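Side-chain contacts in transcriptional regulator Tm0710 (Thermotoga maritima, PDB 2A61), which probably binds DNA as a dimeric MarR-family regulator, through a winged helix-turn-helix domain, to control transcription: residues 29-34 against 98-103; 36-41 against 75-80; 51-56 against 62-67. One frame throughout, in Å; residues are numbered along the deposited sequence.

Contact 1 (29-34 against 98-103); sequences FGITPA and EEVIEK
One face of the Phe29 ring is covered by Val100, whose CG2 sits 4.2 Å from the ring centroid and 12° off the normal, a CH-pi contact; at the ring's edge, in its plane, Lys103 brings up CD. In this MarR-type winged-helix protein the contact ties the loop leading into helix 33-45 to helix 95-119, the long helix that follows the wing strands. The lysine crosses the phenyl group at about a right angle, and its CD lies 3.5 Å from Phe29 CZ. Extended beyond CG, the lysine chain carries CD to the rim at CZ and CE1, with NZ just beyond. Val100 also serves Ile31: the two meet tip to tip, both methyls of the valine near Ile31 CD1. Tyr76 packs against Phe29, Ile31 and Val100 alike. Were the ring cut back to an alanine here, Val100 CG2 would probably lose its aromatic cover and Lys103 CD the ring edge it meets. Val100 has CG2 anti to its carbonyl carbon and CG1 anti to its N (chi1 175°), and the shared methyl, CG2, stands 3.8 Å from Ile31 CD1.

Contact 2 (36-41 against 75-80); sequences FDILQK and GYLTRT
The winged helix-turn-helix core offers a compact example of a helix packed on the start of a wing strand: helix 33-45 presents Ile38 and Leu39 to Tyr76 and Leu77, where the chain leaves helix 61-73 and enters strand 77-82. Leu77 divides its two methyl groups between the two helix residues. Its CD1 meets Ile38 CG2 at 3.9 Å, the side chains crossing at about a right angle, while its CD2 lies 3.7 Å from Leu39 CD2, here with a more slanted approach. A single methyl of Leu39 therefore carries much of the contact, since the same CD2 also touches Tyr76, 3.9 Å from CB and 3.7 Å from the backbone O. Leu39 has CG anti to its carbonyl carbon (chi1 -73°), which turns the branched end toward the strand although the side chain sets out across the strand rather than at it. Tyr76 takes part through CB and its backbone O, while its ring leads away. Just before it, Gly75 ends helix 61-73 in a Schellman motif, its positive phi turning the chain toward the strand. All four touching residues are buried. Leu53 and Leu57 of helix 50-57 pack on Ile38, Leu71 of helix 61-73 backs Tyr76 and Leu77, Ile101 of helix 95-119 lies against Leu39, and strand 88-93 pairs antiparallel with strand 77-82.

Contact 3 (51-56 against 62-67); sequences GELSVL and STVTGL
Val64 overlaps Ser54 and Leu53 of helix 50-57, setting CG2 against the first and CG1 beside the second. These residues belong to the helix-turn-helix motif of the MarR fold, in which helix 50-57 and helix 61-73 follow one another after a short turn; by analogy with relatives, helix 61-73 is probably the recognition helix that enters the DNA groove. The helices come close: the CA atoms of Ser54 and Val64 are 6.1 Å apart, a closeness that the small serine side chain probably permits. Val64 CG2 reaches past that side chain to the main chain, 3.5 Å from Ser54 CA and 3.7 Å from Ser54 N, and is 3.8 Å from Ser54 CB. The contact is thus a methyl seated on a helix backbone more than an interlocking of two side chains. With CG1 anti to the backbone N of Val64 (chi1 174°), CG2 stands beside that N, and the two branches spread over successive residues of the facing helix. Ser54 turns its hydroxyl elsewhere: OG is anti to its own N and hydrogen-bonds to Val59 O in the turn, so this buried polar atom is satisfied by the motif itself. Beyond CB, the Leu53 side chain packs on Ile38 and Val68. Its CB is what Val64 touches, with CG1 of the valine 4.0 Å away.

Along the chain the three contacts are nested: contact 3 lies inside the loop closed by contact 2, which lies inside that closed by contact 1. Their centres are about 9 Å apart for contacts 1 and 2, 11 Å for contacts 2 and 3, and 17 Å for contacts 1 and 3. Contact 1 is made just before helix 33-45, whose later turns form contact 2, and Tyr76 bridges them; Ile38 in turn reaches Leu53 and Leu67 in the segments of contact 3. One apolar core thus runs from helix 95-119 to the helix-turn-helix. Segments of contacts 1 and 3 also touch the second subunit, which may influence how the two probable DNA-binding domains are placed.

Contact 1 (29-34 against 98-103)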
ATOM      1  N   PHE A  29     -15.915  -9.827  -4.844  1.00 24.00           N
ATOM      2  CA  PHE A  29     -16.533  -8.787  -5.675  1.00 23.27           C
ATOM      3  C   PHE A  29     -16.053  -8.783  -7.104  1.00 22.72           C
ATOM      4  O   PHE A  29     -16.615  -8.104  -7.934  1.00 24.20           O
ATOM      5  CB  PHE A  29     -16.267  -7.418  -5.036  1.00 23.72           C
ATOM      6  CG  PHE A  29     -16.928  -7.258  -3.711  1.00 24.67           C
ATOM      7  CD1 PHE A  29     -16.232  -7.503  -2.545  1.00 25.39           C
ATOM      8  CD2 PHE A  29     -18.294  -6.910  -3.638  1.00 29.78           C
ATOM      9  CE1 PHE A  29     -16.857  -7.406  -1.292  1.00 29.75           C
ATOM     10  CE2 PHE A  29     -18.955  -6.781  -2.385  1.00 32.39           C
ATOM     11  CZ  PHE A  29     -18.239  -7.034  -1.209  1.00 30.66           C
ATOM     12  N   GLY A  30     -14.978  -9.505  -7.385  1.00 22.19           N
ATOM     13  CA  GLY A  30     -14.280  -9.373  -8.662  1.00 21.32           C
ATOM     14  C   GLY A  30     -13.567  -8.057  -8.884  1.00 21.32           C
ATOM     15  O   GLY A  30     -13.346  -7.670 -10.068  1.00 21.68           O
ATOM     16  N   ILE A  31     -13.215  -7.357  -7.783  1.00 18.68           N
ATOM     17  CA  ILE A  31     -12.522  -6.026  -7.887  1.00 17.96           C
ATOM     18  C   ILE A  31     -11.007  -6.181  -7.916  1.00 16.79           C
ATOM     19  O   ILE A  31     -10.432  -6.898  -7.105  1.00 16.00           O
ATOM     20  CB  ILE A  31     -13.033  -5.044  -6.776  1.00 18.11           C
ATOM     21  CG1 ILE A  31     -14.543  -4.805  -7.033  1.00 19.05           C
ATOM     22  CG2 ILE A  31     -12.210  -3.713  -6.702  1.00 17.43           C
ATOM     23  CD1 ILE A  31     -15.282  -4.195  -5.866  1.00 14.67           C
ATOM     24  N   THR A  32     -10.353  -5.569  -8.896  1.00 16.38           N
ATOM     25  CA  THR A  32      -8.909  -5.765  -9.020  1.00 17.39           C
ATOM     26  C   THR A  32      -8.179  -4.796  -8.057  1.00 17.37           C
ATOM     27  O   THR A  32      -8.775  -3.804  -7.591  1.00 15.84           O
ATOM     28  CB  THR A  32      -8.402  -5.515 -10.466  1.00 16.91           C
ATOM     29  OG1 THR A  32      -8.389  -4.098 -10.716  1.00 16.81           O
ATOM     30  CG2 THR A  32      -9.291  -6.254 -11.565  1.00 17.66           C
ATOM     31  N   PRO A  33      -6.891  -5.080  -7.738  1.00 16.66           N
ATOM     32  CA  PRO A  33      -6.086  -4.134  -6.892  1.00 16.53           C
ATOM     33  C   PRO A  33      -6.112  -2.639  -7.320  1.00 17.90           C
ATOM     34  O   PRO A  33      -6.268  -1.745  -6.459  1.00 18.81           O
ATOM     35  CB  PRO A  33      -4.669  -4.715  -6.979  1.00 16.56           C
ATOM     36  CG  PRO A  33      -4.927  -6.230  -7.186  1.00 14.71           C
ATOM     37  CD  PRO A  33      -6.177  -6.358  -8.032  1.00 16.05           C
ATOM     38  N   ALA A  34      -5.956  -2.370  -8.620  1.00 17.02           N
ATOM     39  CA  ALA A  34      -5.980  -1.014  -9.118  1.00 17.08           C
ATOM     40  C   ALA A  34      -7.373  -0.416  -8.998  1.00 17.70           C
ATOM     41  O   ALA A  34      -7.515   0.761  -8.641  1.00 16.32           O
ATOM     42  CB  ALA A  34      -5.501  -0.960 -10.555  1.00 16.69           C
ATOM     43  N   GLU A  98     -18.949   1.834  -0.981  1.00 17.76           N
ATOM     44  CA  GLU A  98     -18.573   1.957   0.428  1.00 18.60           C
ATOM     45  C   GLU A  98     -18.559   0.613   1.123  1.00 17.78           C
ATOM     46  O   GLU A  98     -17.658   0.355   1.915  1.00 17.19           O
ATOM     47  CB  GLU A  98     -19.510   2.899   1.182  1.00 18.31           C
ATOM     48  CG  GLU A  98     -19.309   4.357   0.813  1.00 20.86           C
ATOM     49  CD  GLU A  98     -20.184   5.296   1.652  1.00 25.66           C
ATOM     50  OE1 GLU A  98     -21.387   5.031   1.777  1.00 32.58           O
ATOM     51  OE2 GLU A  98     -19.642   6.285   2.160  1.00 32.26           O
ATOM     52  N   GLU A  99     -19.546  -0.228   0.820  1.00 18.19           N
ATOM     53  CA  GLU A  99     -19.670  -1.541   1.462  1.00 21.03           C
ATOM     54  C   GLU A  99     -18.424  -2.385   1.208  1.00 19.26           C
ATOM     55  O   GLU A  99     -18.073  -3.203   2.017  1.00 21.71           O
ATOM     56  CB  GLU A  99     -20.924  -2.294   0.972  1.00 21.70           C
ATOM     57  CG  GLU A  99     -22.216  -1.734   1.552  1.00 23.20           C
ATOM     58  CD  GLU A  99     -23.479  -2.104   0.769  1.00 26.09           C
ATOM     59  OE1 GLU A  99     -23.402  -2.790  -0.287  1.00 28.52           O
ATOM     60  OE2 GLU A  99     -24.572  -1.701   1.241  1.00 32.65           O
ATOM     61  N   VAL A 100     -17.812  -2.214   0.053  1.00 18.89           N
ATOM     62  CA  VAL A 100     -16.603  -2.951  -0.308  1.00 18.46           C
ATOM     63  C   VAL A 100     -15.492  -2.528   0.706  1.00 17.31           C
ATOM     64  O   VAL A 100     -14.926  -3.382   1.366  1.00 16.42           O
ATOM     65  CB  VAL A 100     -16.137  -2.627  -1.737  1.00 17.24           C
ATOM     66  CG1 VAL A 100     -14.775  -3.333  -2.020  1.00 18.42           C
ATOM     67  CG2 VAL A 100     -17.194  -3.011  -2.798  1.00 18.67           C
ATOM     68  N   ILE A 101     -15.224  -1.214   0.841  1.00 17.03           N
ATOM     69  CA  ILE A 101     -14.223  -0.739   1.802  1.00 18.38           C
ATOM     70  C   ILE A 101     -14.547  -1.218   3.219  1.00 18.88           C
ATOM     71  O   ILE A 101     -13.660  -1.691   3.937  1.00 17.62           O
ATOM     72  CB  ILE A 101     -14.034   0.828   1.728  1.00 19.51           C
ATOM     73  CG1 ILE A 101     -13.148   1.192   0.529  1.00 21.41           C
ATOM     74  CG2 ILE A 101     -13.266   1.347   2.926  1.00 19.97           C
ATOM     75  CD1 ILE A 101     -13.862   1.204  -0.748  1.00 20.19           C
ATOM     76  N   GLU A 102     -15.831  -1.121   3.606  1.00 19.21           N
ATOM     77  CA  GLU A 102     -16.274  -1.574   4.935  1.00 20.89           C
ATOM     78  C   GLU A 102     -16.013  -3.068   5.181  1.00 20.33           C
ATOM     79  O   GLU A 102     -15.691  -3.466   6.296  1.00 20.44           O
ATOM     80  CB  GLU A 102     -17.771  -1.293   5.102  1.00 21.19           C
ATOM     81  CG  GLU A 102     -18.078   0.208   5.185  1.00 24.19           C
ATOM     82  CD  GLU A 102     -19.558   0.562   5.231  1.00 25.17           C
ATOM     83  OE1 GLU A 102     -20.463  -0.318   5.023  1.00 30.05           O
ATOM     84  OE2 GLU A 102     -19.810   1.755   5.464  1.00 30.03           O
ATOM     85  N   LYS A 103     -16.217  -3.892   4.152  1.00 20.53           N
ATOM     86  CA  LYS A 103     -15.895  -5.343   4.224  1.00 20.38           C
ATOM     87  C   LYS A 103     -14.399  -5.639   4.302  1.00 18.44           C
ATOM     88  O   LYS A 103     -13.979  -6.570   4.990  1.00 18.03           O
ATOM     89  CB  LYS A 103     -16.561  -6.098   3.073  1.00 21.43           C
ATOM     90  CG  LYS A 103     -18.055  -6.399   3.377  1.00 25.70           C
ATOM     91  CD  LYS A 103     -18.837  -7.055   2.217  1.00 25.14           C
ATOM     92  CE  LYS A 103     -20.349  -7.074   2.535  1.00 28.41           C
ATOM     93  NZ  LYS A 103     -21.196  -7.278   1.299  1.00 32.90           N
TER

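Contact 2 (36-41 against 75-80)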
ATOM      1  N   PHE A  36      -9.573  -1.272  -6.674  1.00 14.32           N
ATOM      2  CA  PHE A  36      -9.746  -1.002  -5.252  1.00 14.95           C
ATOM      3  C   PHE A  36      -9.003   0.264  -4.784  1.00 15.10           C
ATOM      4  O   PHE A  36      -9.512   1.022  -3.962  1.00 14.02           O
ATOM      5  CB  PHE A  36      -9.263  -2.207  -4.416  1.00 14.67           C
ATOM      6  CG  PHE A  36      -9.404  -2.007  -2.944  1.00 15.80           C
ATOM      7  CD1 PHE A  36     -10.665  -1.903  -2.365  1.00 19.47           C
ATOM      8  CD2 PHE A  36      -8.286  -1.933  -2.126  1.00 16.82           C
ATOM      9  CE1 PHE A  36     -10.790  -1.707  -0.980  1.00 19.03           C
ATOM     10  CE2 PHE A  36      -8.422  -1.737  -0.755  1.00 14.46           C
ATOM     11  CZ  PHE A  36      -9.676  -1.627  -0.205  1.00 15.38           C
ATOM     12  N   ASP A  37      -7.802   0.471  -5.312  1.00 15.60           N
ATOM     13  CA  ASP A  37      -7.026   1.682  -5.017  1.00 17.28           C
ATOM     14  C   ASP A  37      -7.788   2.976  -5.416  1.00 17.12           C
ATOM     15  O   ASP A  37      -7.721   3.980  -4.693  1.00 16.26           O
ATOM     16  CB  ASP A  37      -5.685   1.648  -5.733  1.00 16.51           C
ATOM     17  CG  ASP A  37      -4.681   0.678  -5.108  1.00 23.01           C
ATOM     18  OD1 ASP A  37      -4.717   0.391  -3.876  1.00 22.82           O
ATOM     19  OD2 ASP A  37      -3.847   0.181  -5.904  1.00 26.01           O
ATOM     20  N   ILE A  38      -8.476   2.951  -6.563  1.00 15.89           N
ATOM     21  CA  ILE A  38      -9.388   4.049  -6.936  1.00 15.64           C
ATOM     22  C   ILE A  38     -10.527   4.190  -5.925  1.00 15.96           C
ATOM     23  O   ILE A  38     -10.827   5.303  -5.470  1.00 14.36           O
ATOM     24  CB  ILE A  38     -10.010   3.842  -8.330  1.00 15.86           C
ATOM     25  CG1 ILE A  38      -8.912   3.923  -9.412  1.00 14.91           C
ATOM     26  CG2 ILE A  38     -11.178   4.782  -8.546  1.00 16.45           C
ATOM     27  CD1 ILE A  38      -9.391   3.436 -10.744  1.00 11.62           C
ATOM     28  N   LEU A  39     -11.156   3.077  -5.573  1.00 14.91           N
ATOM     29  CA  LEU A  39     -12.320   3.134  -4.668  1.00 16.90           C
ATOM     30  C   LEU A  39     -11.941   3.600  -3.288  1.00 18.10           C
ATOM     31  O   LEU A  39     -12.664   4.413  -2.695  1.00 17.64           O
ATOM     32  CB  LEU A  39     -13.010   1.786  -4.518  1.00 17.64           C
ATOM     33  CG  LEU A  39     -13.851   1.199  -5.627  1.00 21.05           C
ATOM     34  CD1 LEU A  39     -14.301  -0.227  -5.214  1.00 21.39           C
ATOM     35  CD2 LEU A  39     -15.059   2.093  -5.876  1.00 23.35           C
ATOM     36  N   GLN A  40     -10.822   3.080  -2.752  1.00 18.51           N
ATOM     37  CA  GLN A  40     -10.397   3.475  -1.408  1.00 19.18           C
ATOM     38  C   GLN A  40      -9.897   4.911  -1.302  1.00 17.29           C
ATOM     39  O   GLN A  40     -10.133   5.547  -0.294  1.00 17.71           O
ATOM     40  CB  GLN A  40      -9.425   2.465  -0.755  1.00 17.76           C
ATOM     41  CG  GLN A  40      -8.045   2.472  -1.263  1.00 21.41           C
ATOM     42  CD  GLN A  40      -7.078   1.703  -0.333  1.00 22.30           C
ATOM     43  OE1 GLN A  40      -6.006   1.285  -0.758  1.00 28.47           O
ATOM     44  NE2 GLN A  40      -7.464   1.532   0.929  1.00 17.96           N
ATOM     45  N   LYS A  41      -9.260   5.414  -2.357  1.00 16.88           N
ATOM     46  CA  LYS A  41      -8.888   6.823  -2.447  1.00 18.24           C
ATOM     47  C   LYS A  41     -10.090   7.762  -2.389  1.00 17.80           C
ATOM     48  O   LYS A  41     -10.067   8.749  -1.636  1.00 16.69           O
ATOM     49  CB  LYS A  41      -8.088   7.076  -3.711  1.00 17.95           C
ATOM     50  CG  LYS A  41      -7.628   8.502  -3.899  1.00 25.01           C
ATOM     51  CD  LYS A  41      -6.846   9.081  -2.678  1.00 28.55           C
ATOM     52  CE  LYS A  41      -5.561   8.308  -2.322  1.00 30.20           C
ATOM     53  NZ  LYS A  41      -4.813   8.811  -1.075  1.00 32.62           N
ATOM     54  N   GLY A  75     -21.846  -0.487 -10.463  1.00 20.02           N
ATOM     55  CA  GLY A  75     -22.505   0.236  -9.371  1.00 18.51           C
ATOM     56  C   GLY A  75     -21.624   0.616  -8.194  1.00 18.58           C
ATOM     57  O   GLY A  75     -22.157   0.900  -7.120  1.00 19.32           O
ATOM     58  N   TYR A  76     -20.296   0.575  -8.362  1.00 17.49           N
ATOM     59  CA  TYR A  76     -19.344   0.962  -7.265  1.00 17.37           C
ATOM     60  C   TYR A  76     -18.944   2.449  -7.228  1.00 17.70           C
ATOM     61  O   TYR A  76     -18.644   3.020  -6.148  1.00 16.94           O
ATOM     62  CB  TYR A  76     -18.077   0.081  -7.331  1.00 16.80           C
ATOM     63  CG  TYR A  76     -18.382  -1.382  -7.163  1.00 18.44           C
ATOM     64  CD1 TYR A  76     -18.764  -1.886  -5.920  1.00 19.04           C
ATOM     65  CD2 TYR A  76     -18.330  -2.268  -8.254  1.00 20.34           C
ATOM     66  CE1 TYR A  76     -19.066  -3.216  -5.750  1.00 18.91           C
ATOM     67  CE2 TYR A  76     -18.646  -3.632  -8.083  1.00 20.84           C
ATOM     68  CZ  TYR A  76     -19.005  -4.081  -6.827  1.00 19.71           C
ATOM     69  OH  TYR A  76     -19.343  -5.389  -6.598  1.00 19.25           O
ATOM     70  N   LEU A  77     -18.981   3.059  -8.412  1.00 17.17           N
ATOM     71  CA  LEU A  77     -18.723   4.464  -8.628  1.00 18.60           C
ATOM     72  C   LEU A  77     -19.877   5.096  -9.407  1.00 19.20           C
ATOM     73  O   LEU A  77     -20.592   4.428 -10.139  1.00 18.13           O
ATOM     74  CB  LEU A  77     -17.454   4.658  -9.479  1.00 18.14           C
ATOM     75  CG  LEU A  77     -16.137   4.410  -8.734  1.00 18.22           C
ATOM     76  CD1 LEU A  77     -14.957   4.789  -9.592  1.00 15.83           C
ATOM     77  CD2 LEU A  77     -16.097   5.210  -7.473  1.00 17.44           C
ATOM     78  N   THR A  78     -20.015   6.394  -9.262  1.00 18.64           N
ATOM     79  CA  THR A  78     -20.852   7.191 -10.161  1.00 19.30           C
ATOM     80  C   THR A  78     -20.074   8.455 -10.484  1.00 20.18           C
ATOM     81  O   THR A  78     -18.846   8.513 -10.230  1.00 20.64           O
ATOM     82  CB  THR A  78     -22.309   7.377  -9.617  1.00 18.41           C
ATOM     83  OG1 THR A  78     -23.124   7.963 -10.628  1.00 22.09           O
ATOM     84  CG2 THR A  78     -22.383   8.220  -8.327  1.00 19.53           C
ATOM     85  N   ARG A  79     -20.762   9.459 -11.019  1.00 20.22           N
ATOM     86  CA  ARG A  79     -20.155  10.615 -11.643  1.00 20.99           C
ATOM     87  C   ARG A  79     -20.989  11.849 -11.230  1.00 21.46           C
ATOM     88  O   ARG A  79     -22.195  11.745 -11.036  1.00 20.21           O
ATOM     89  CB  ARG A  79     -20.367  10.401 -13.130  1.00 22.85           C
ATOM     90  CG  ARG A  79     -19.511  11.141 -14.048  1.00 26.04           C
ATOM     91  CD  ARG A  79     -19.808  10.541 -15.402  1.00 25.98           C
ATOM     92  NE  ARG A  79     -18.888   9.455 -15.705  1.00 23.44           N
ATOM     93  CZ  ARG A  79     -18.104   9.436 -16.775  1.00 23.30           C
ATOM     94  NH1 ARG A  79     -18.154  10.422 -17.655  1.00 25.34           N
ATOM     95  NH2 ARG A  79     -17.256   8.443 -16.951  1.00 26.57           N
ATOM     96  N   THR A  80     -20.333  13.002 -11.120  1.00 21.40           N
ATOM     97  CA  THR A  80     -20.994  14.286 -10.931  1.00 21.88           C
ATOM     98  C   THR A  80     -20.209  15.411 -11.664  1.00 21.15           C
ATOM     99  O   THR A  80     -18.975  15.370 -11.756  1.00 20.13           O
ATOM    100  CB  THR A  80     -21.248  14.567  -9.411  1.00 23.31           C
ATOM    101  OG1 THR A  80     -22.067  15.735  -9.259  1.00 25.57           O
ATOM    102  CG2 THR A  80     -19.915  14.718  -8.641  1.00 23.43           C
TER

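Contact 3 (51-56 against 62-67)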
ATOM      1  N   GLY A  51      -8.002  12.710 -14.211  1.00 22.19           N
ATOM      2  CA  GLY A  51      -6.579  13.033 -14.144  1.00 20.97           C
ATOM      3  C   GLY A  51      -5.904  12.771 -12.813  1.00 21.35           C
ATOM      4  O   GLY A  51      -4.773  12.332 -12.803  1.00 21.52           O
ATOM      5  N   GLU A  52      -6.581  13.064 -11.693  1.00 20.00           N
ATOM      6  CA  GLU A  52      -6.057  12.784 -10.342  1.00 20.20           C
ATOM      7  C   GLU A  52      -5.913  11.272 -10.064  1.00 18.52           C
ATOM      8  O   GLU A  52      -4.961  10.813  -9.409  1.00 17.58           O
ATOM      9  CB  GLU A  52      -6.981  13.409  -9.292  1.00 19.24           C
ATOM     10  CG  GLU A  52      -6.968  14.979  -9.341  1.00 22.58           C
ATOM     11  CD  GLU A  52      -8.002  15.672  -8.435  1.00 21.73           C
ATOM     12  OE1 GLU A  52      -9.005  15.046  -8.071  1.00 20.36           O
ATOM     13  OE2 GLU A  52      -7.840  16.898  -8.138  1.00 26.89           O
ATOM     14  N   LEU A  53      -6.854  10.484 -10.557  1.00 17.77           N
ATOM     15  CA  LEU A  53      -6.762   9.015 -10.461  1.00 17.20           C
ATOM     16  C   LEU A  53      -5.574   8.465 -11.265  1.00 18.36           C
ATOM     17  O   LEU A  53      -4.898   7.549 -10.824  1.00 17.52           O
ATOM     18  CB  LEU A  53      -8.076   8.361 -10.909  1.00 17.24           C
ATOM     19  CG  LEU A  53      -9.317   8.665 -10.055  1.00 16.30           C
ATOM     20  CD1 LEU A  53     -10.599   7.958 -10.670  1.00 15.74           C
ATOM     21  CD2 LEU A  53      -9.096   8.226  -8.616  1.00 13.70           C
ATOM     22  N   SER A  54      -5.331   9.043 -12.442  1.00 18.65           N
ATOM     23  CA  SER A  54      -4.179   8.694 -13.285  1.00 19.10           C
ATOM     24  C   SER A  54      -2.824   8.947 -12.549  1.00 18.98           C
ATOM     25  O   SER A  54      -1.912   8.105 -12.548  1.00 17.60           O
ATOM     26  CB  SER A  54      -4.279   9.491 -14.606  1.00 18.09           C
ATOM     27  OG  SER A  54      -3.074   9.389 -15.288  1.00 21.63           O
ATOM     28  N   VAL A  55      -2.735  10.099 -11.879  1.00 18.67           N
ATOM     29  CA  VAL A  55      -1.531  10.489 -11.119  1.00 19.29           C
ATOM     30  C   VAL A  55      -1.367   9.571  -9.914  1.00 19.63           C
ATOM     31  O   VAL A  55      -0.259   9.117  -9.655  1.00 20.25           O
ATOM     32  CB  VAL A  55      -1.557  12.000 -10.718  1.00 19.06           C
ATOM     33  CG1 VAL A  55      -0.426  12.342  -9.767  1.00 23.76           C
ATOM     34  CG2 VAL A  55      -1.476  12.899 -11.990  1.00 20.19           C
ATOM     35  N   LEU A  56      -2.466   9.305  -9.202  1.00 19.56           N
ATOM     36  CA  LEU A  56      -2.486   8.408  -8.048  1.00 22.63           C
ATOM     37  C   LEU A  56      -1.992   7.004  -8.356  1.00 21.96           C
ATOM     38  O   LEU A  56      -1.115   6.459  -7.654  1.00 21.58           O
ATOM     39  CB  LEU A  56      -3.926   8.302  -7.470  1.00 22.33           C
ATOM     40  CG  LEU A  56      -4.223   7.106  -6.537  1.00 26.60           C
ATOM     41  CD1 LEU A  56      -3.749   7.358  -5.052  1.00 27.95           C
ATOM     42  CD2 LEU A  56      -5.697   6.696  -6.637  1.00 24.92           C
ATOM     43  N   SER A  62      -6.109   6.276 -20.409  1.00 24.54           N
ATOM     44  CA  SER A  62      -6.803   5.135 -21.031  1.00 24.23           C
ATOM     45  C   SER A  62      -7.018   3.986 -20.074  1.00 22.86           C
ATOM     46  O   SER A  62      -8.082   3.375 -20.082  1.00 23.19           O
ATOM     47  CB  SER A  62      -6.084   4.606 -22.293  1.00 24.33           C
ATOM     48  OG  SER A  62      -4.690   4.396 -22.083  1.00 27.27           O
ATOM     49  N   THR A  63      -6.011   3.688 -19.252  1.00 21.61           N
ATOM     50  CA  THR A  63      -6.129   2.620 -18.263  1.00 20.85           C
ATOM     51  C   THR A  63      -7.192   2.988 -17.209  1.00 19.70           C
ATOM     52  O   THR A  63      -8.087   2.200 -16.887  1.00 18.54           O
ATOM     53  CB  THR A  63      -4.779   2.378 -17.565  1.00 21.44           C
ATOM     54  OG1 THR A  63      -3.766   2.081 -18.523  1.00 22.56           O
ATOM     55  CG2 THR A  63      -4.884   1.231 -16.559  1.00 20.47           C
ATOM     56  N   VAL A  64      -7.084   4.209 -16.682  1.00 19.17           N
ATOM     57  CA  VAL A  64      -8.046   4.713 -15.712  1.00 19.19           C
ATOM     58  C   VAL A  64      -9.472   4.581 -16.276  1.00 17.66           C
ATOM     59  O   VAL A  64     -10.355   4.107 -15.618  1.00 17.81           O
ATOM     60  CB  VAL A  64      -7.763   6.195 -15.385  1.00 18.69           C
ATOM     61  CG1 VAL A  64      -8.868   6.736 -14.487  1.00 19.42           C
ATOM     62  CG2 VAL A  64      -6.380   6.336 -14.759  1.00 19.31           C
ATOM     63  N   THR A  65      -9.672   5.014 -17.510  1.00 18.97           N
ATOM     64  CA  THR A  65     -10.973   4.948 -18.156  1.00 20.40           C
ATOM     65  C   THR A  65     -11.502   3.554 -18.122  1.00 18.50           C
ATOM     66  O   THR A  65     -12.644   3.366 -17.781  1.00 19.58           O
ATOM     67  CB  THR A  65     -10.960   5.436 -19.640  1.00 20.44           C
ATOM     68  OG1 THR A  65     -10.466   6.772 -19.677  1.00 23.04           O
ATOM     69  CG2 THR A  65     -12.375   5.423 -20.221  1.00 24.41           C
ATOM     70  N   GLY A  66     -10.678   2.561 -18.471  1.00 19.40           N
ATOM     71  CA  GLY A  66     -11.127   1.148 -18.417  1.00 17.76           C
ATOM     72  C   GLY A  66     -11.527   0.654 -17.032  1.00 17.62           C
ATOM     73  O   GLY A  66     -12.563  -0.032 -16.863  1.00 17.14           O
ATOM     74  N   LEU A  67     -10.702   0.991 -16.034  1.00 15.71           N
ATOM     75  CA  LEU A  67     -10.979   0.653 -14.652  1.00 15.51           C
ATOM     76  C   LEU A  67     -12.270   1.277 -14.106  1.00 15.36           C
ATOM     77  O   LEU A  67     -13.019   0.610 -13.432  1.00 15.18           O
ATOM     78  CB  LEU A  67      -9.778   1.026 -13.727  1.00 14.93           C
ATOM     79  CG  LEU A  67      -8.387   0.429 -14.063  1.00 16.15           C
ATOM     80  CD1 LEU A  67      -7.279   1.163 -13.316  1.00 14.69           C
ATOM     81  CD2 LEU A  67      -8.361  -1.101 -13.719  1.00 15.62           C
TER